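Local coordinates for protein EH1AB1 (Metagenome, PDB 6I8F) that hydrolyses esters, probably through the serine-nucleophile chemistry of the alpha/beta hydrolase fold, at residues A[279-282]-A[283-287]; A[48-51]-A[52-56]. One frame throughout, in Å; residues are numbered along the deposited sequence.

Contact 1 (A[279-282]-A[283-287])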
loop_
_atom_site.group_PDB
_atom_site.type_symbol
_atom_site.label_atom_id
_atom_site.label_comp_id
_atom_site.label_asym_id
_atom_site.label_seq_id
_atom_site.Cartn_x
_atom_site.Cartn_y
_atom_site.Cartn_z
ATOM N N TYR A 279 13.796 3.152 -5.596
ATOM C CA TYR A 279 13.627 1.732 -5.975
ATOM C C TYR A 279 12.170 1.452 -6.390
ATOM O O TYR A 279 11.902 0.802 -7.428
ATOM C CB TYR A 279 14.109 0.815 -4.848
ATOM C CG TYR A 279 14.483 -0.562 -5.337
ATOM C CD1 TYR A 279 15.720 -0.801 -5.913
ATOM C CD2 TYR A 279 13.584 -1.610 -5.274
ATOM C CE1 TYR A 279 16.069 -2.058 -6.383
ATOM C CE2 TYR A 279 13.907 -2.872 -5.749
ATOM C CZ TYR A 279 15.159 -3.100 -6.297
ATOM O OH TYR A 279 15.482 -4.335 -6.778
ATOM N N ALA A 280 11.221 1.959 -5.606
ATOM C CA ALA A 280 9.790 1.835 -5.921
ATOM C C ALA A 280 9.478 2.528 -7.254
ATOM O O ALA A 280 8.733 2.005 -8.073
ATOM C CB ALA A 280 8.959 2.409 -4.797
ATOM N N ASP A 281 10.062 3.715 -7.460
ATOM C CA ASP A 281 9.900 4.471 -8.706
ATOM C C ASP A 281 10.348 3.633 -9.915
ATOM O O ASP A 281 9.644 3.595 -10.920
ATOM C CB ASP A 281 10.660 5.800 -8.664
ATOM C CG ASP A 281 10.027 6.836 -7.754
ATOM O OD1 ASP A 281 8.845 6.648 -7.358
ATOM O OD2 ASP A 281 10.730 7.804 -7.416
ATOM N N ARG A 282 11.503 2.963 -9.812
ATOM C CA ARG A 282 12.028 2.141 -10.910
ATOM C C ARG A 282 11.102 0.946 -11.149
ATOM O O ARG A 282 10.835 0.578 -12.324
ATOM C CB ARG A 282 13.456 1.652 -10.643
ATOM C CG ARG A 282 14.505 2.750 -10.488
ATOM C CD ARG A 282 15.323 3.134 -11.710
ATOM N NE ARG A 282 15.484 2.111 -12.735
ATOM C CZ ARG A 282 16.636 1.548 -13.114
ATOM N NH1 ARG A 282 17.745 1.704 -12.408
ATOM N NH2 ARG A 282 16.668 0.812 -14.210
ATOM N N LEU A 283 10.609 0.343 -10.054
ATOM C CA LEU A 283 9.670 -0.768 -10.178
ATOM C C LEU A 283 8.402 -0.281 -10.901
ATOM O O LEU A 283 7.953 -0.916 -11.837
ATOM C CB LEU A 283 9.350 -1.356 -8.800
ATOM C CG LEU A 283 10.470 -2.158 -8.144
ATOM C CD1 LEU A 283 10.181 -2.385 -6.669
ATOM C CD2 LEU A 283 10.696 -3.478 -8.868
ATOM N N ILE A 284 7.855 0.865 -10.479
ATOM C CA ILE A 284 6.590 1.373 -11.043
ATOM C C ILE A 284 6.769 1.639 -12.545
ATOM O O ILE A 284 5.953 1.224 -13.367
ATOM C CB ILE A 284 6.107 2.616 -10.271
ATOM C CG1 ILE A 284 5.608 2.221 -8.882
ATOM C CG2 ILE A 284 5.038 3.384 -11.042
ATOM C CD1 ILE A 284 5.655 3.342 -7.876
ATOM N N GLU A 285 7.865 2.320 -12.882
ATOM C CA GLU A 285 8.136 2.753 -14.241
ATOM C C GLU A 285 8.369 1.550 -15.169
ATOM O O GLU A 285 8.071 1.646 -16.352
ATOM C CB GLU A 285 9.248 3.802 -14.217
ATOM C CG GLU A 285 8.706 5.183 -13.877
ATOM C CD GLU A 285 9.532 6.039 -12.931
ATOM O OE1 GLU A 285 10.741 6.233 -13.217
ATOM O OE2 GLU A 285 8.957 6.524 -11.917
ATOM N N ALA A 286 8.834 0.416 -14.627
ATOM C CA ALA A 286 9.015 -0.808 -15.390
ATOM C C ALA A 286 7.708 -1.605 -15.506
ATOM O O ALA A 286 7.703 -2.696 -16.052
ATOM C CB ALA A 286 10.078 -1.657 -14.740
ATOM N N GLY A 287 6.606 -1.081 -14.972
ATOM C CA GLY A 287 5.304 -1.737 -15.108
ATOM C C GLY A 287 5.134 -2.895 -14.135
ATOM O O GLY A 287 4.395 -3.830 -14.399
#
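Leu283 sets one methyl against the ring of Tyr279 one helical turn earlier: its CD1 lies 3.8 Å from CD2 of the tyrosine, and the two side chains run obliquely to one another. With CG of Tyr279 trans to the main-chain nitrogen (chi1 -157°), the ring swings off the helix to meet this methyl. Its far end is held elsewhere, OH bonding to Gln186 while Phe256 meets the ring edge-to-face. On another face of the helix Glu285 folds back over the turn, bent at chi2 (139°), so that its OE2 comes to 3.7 Å from CB of Asp281. The two carboxylates stand close, OD1 of Asp281 and OE2 of Glu285 being 4.6 Å apart. Arg277 of the second subunit forms salt bridges with both, which probably offsets their mutual repulsion and makes this face part of the dimer contact. The helix, 273-285, is the crossover of a beta-alpha-beta unit between strands 262-267 and 290-296 of the alpha/beta hydrolase sheet, and Ala280 and Leu283 lie against both strands. Ile284 N donates to Ala280 O at 2.8 Å, within a run of i to i+4 bonds that ends less straight at Ala286 N to Arg282 O (3.1 Å, 140° at the hydrogen). Gly287 then leaves the helix with positive phi in a Schellman motif, its N bonded to Ile284 O at 2.9 Å.

Contact 2 (A[48-51]-A[52-56])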
loop_
_atom_site.group_PDB
_atom_site.type_symbol
_atom_site.label_atom_id
_atom_site.label_comp_id
_atom_site.label_asym_id
_atom_site.label_seq_id
_atom_site.Cartn_x
_atom_site.Cartn_y
_atom_site.Cartn_z
ATOM N N LYS A 48 26.430 -8.853 20.602
ATOM C CA LYS A 48 25.734 -9.532 21.674
ATOM C C LYS A 48 24.911 -8.527 22.491
ATOM O O LYS A 48 23.764 -8.809 22.862
ATOM C CB LYS A 48 26.741 -10.270 22.552
ATOM C CG LYS A 48 26.126 -11.343 23.430
ATOM C CD LYS A 48 27.103 -12.430 23.811
ATOM C CE LYS A 48 26.749 -13.072 25.133
ATOM N NZ LYS A 48 27.271 -12.275 26.268
ATOM N N ALA A 49 25.495 -7.348 22.734
ATOM C CA ALA A 49 24.874 -6.313 23.534
ATOM C C ALA A 49 23.692 -5.685 22.780
ATOM O O ALA A 49 22.623 -5.514 23.350
ATOM C CB ALA A 49 25.893 -5.265 23.898
ATOM N N VAL A 50 23.907 -5.307 21.513
ATOM C CA VAL A 50 22.891 -4.604 20.754
ATOM C C VAL A 50 21.750 -5.574 20.405
ATOM O O VAL A 50 20.597 -5.151 20.326
ATOM C CB VAL A 50 23.459 -3.907 19.506
ATOM C CG1 VAL A 50 22.361 -3.265 18.677
ATOM C CG2 VAL A 50 24.498 -2.859 19.866
ATOM N N ASP A 51 22.069 -6.856 20.201
ATOM C CA ASP A 51 21.049 -7.868 19.910
ATOM C C ASP A 51 20.057 -7.961 21.081
ATOM O O ASP A 51 18.862 -8.047 20.850
ATOM C CB ASP A 51 21.659 -9.225 19.555
ATOM C CG ASP A 51 22.198 -9.296 18.130
ATOM O OD1 ASP A 51 21.966 -8.332 17.360
ATOM O OD2 ASP A 51 22.836 -10.320 17.799
ATOM N N LYS A 52 20.554 -7.951 22.324
ATOM C CA LYS A 52 19.679 -8.005 23.502
ATOM C C LYS A 52 18.780 -6.761 23.548
ATOM O O LYS A 52 17.636 -6.862 23.887
ATOM C CB LYS A 52 20.485 -8.115 24.799
ATOM C CG LYS A 52 21.009 -9.511 25.102
ATOM C CD LYS A 52 22.138 -9.505 26.114
ATOM C CE LYS A 52 23.130 -10.635 25.931
ATOM N NZ LYS A 52 22.687 -11.860 26.639
ATOM N N MET A 53 19.336 -5.594 23.229
ATOM C CA MET A 53 18.575 -4.359 23.175
ATOM C C MET A 53 17.497 -4.443 22.084
ATOM O O MET A 53 16.390 -3.988 22.293
ATOM C CB MET A 53 19.488 -3.168 22.885
ATOM C CG MET A 53 20.472 -2.887 23.997
ATOM S SD MET A 53 21.607 -1.573 23.499
ATOM C CE MET A 53 20.546 -0.149 23.726
ATOM N N SER A 54 17.845 -5.023 20.925
ATOM C CA SER A 54 16.910 -5.196 19.826
ATOM C C SER A 54 15.787 -6.156 20.236
ATOM O O SER A 54 14.632 -5.831 20.053
ATOM C CB SER A 54 17.587 -5.647 18.573
ATOM O OG SER A 54 18.507 -4.659 18.151
ATOM N N GLU A 55 16.135 -7.302 20.830
ATOM C CA GLU A 55 15.123 -8.225 21.346
ATOM C C GLU A 55 14.142 -7.503 22.277
ATOM O O GLU A 55 12.925 -7.721 22.201
ATOM C CB GLU A 55 15.754 -9.356 22.146
ATOM C CG GLU A 55 16.364 -10.426 21.289
ATOM C CD GLU A 55 16.621 -11.720 22.038
ATOM O OE1 GLU A 55 15.684 -12.216 22.736
ATOM O OE2 GLU A 55 17.748 -12.229 21.914
ATOM N N ASP A 56 14.686 -6.681 23.182
ATOM C CA ASP A 56 13.913 -6.043 24.245
ATOM C C ASP A 56 13.221 -4.775 23.726
ATOM O O ASP A 56 12.487 -4.142 24.480
ATOM C CB ASP A 56 14.795 -5.745 25.464
ATOM C CG ASP A 56 14.025 -5.508 26.760
ATOM O OD1 ASP A 56 12.934 -6.131 26.944
ATOM O OD2 ASP A 56 14.498 -4.676 27.570
HETATM O O HOH W 1 20.449 -6.214 16.744
#
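Lys48 and Lys52 lie alongside each other on helix 43-55, pointing the same way, with CG of Lys48 4.0 Å from CE of Lys52. Both aliphatic chains run nearly extended from CB to CE and turn at chi4, which leaves their NZ atoms 4.6 Å apart at the exposed surface. The backbone bond beneath them, Lys52 N to Lys48 O, is long and weak. Ala49 follows with a carbonyl that accepts Met53 N at 3.3 Å; CG of Met53 packs near that oxygen before the thioether leads away from the turn. Val50 O takes Ser54 N at 2.8 Å. The hydroxyl of Ser54 reaches back to the same carbonyl oxygen, OG standing 3.1 Å from Val50 O, with OG beside its own backbone nitrogen (chi1 -62°). CG1 of Val50 touches this hydroxyl, and the valine also packs on Leu38. The helix belongs to the N-terminal part of the chain, ahead of the strands of the alpha/beta hydrolase sheet. Asp51, the buried residue of the group, receives Glu55 N on its carbonyl in a nearly straight bond (172° at the hydrogen). Its carboxylate turns toward the loop that carries Ile107 and Asn109, where OD1 accepts the backbone N of Gly108. A water donates to the same OD1 at 2.7 Å and also hydrogen-bonds Ser54 OG. A backbone N-H and a water O-H thus both bind one carboxylate oxygen, tying the helix to the loop and probably stabilising the negative charge of Asp51, whereas the paired lysine ammonium groups would be expected to repel each other mildly.

In the fold
From the N terminus the chain first reaches contact 2, on helix 43-55, ahead of every strand of the central sheet in sequence. Contact 1 comes much later, on helix 273-285, between the last two parallel strands in the order of the sheet. Each lies within about two turns of one continuous helix, so neither closes a loop; they follow in series, without nesting or crossing. Their centres are about 35 Å apart, on opposite sides of the chain's centre, and they do not touch. Contact 2 ties helix 43-55 to the loop around Gly108, whereas 279-287 packs on the sheet and also reaches the second subunit.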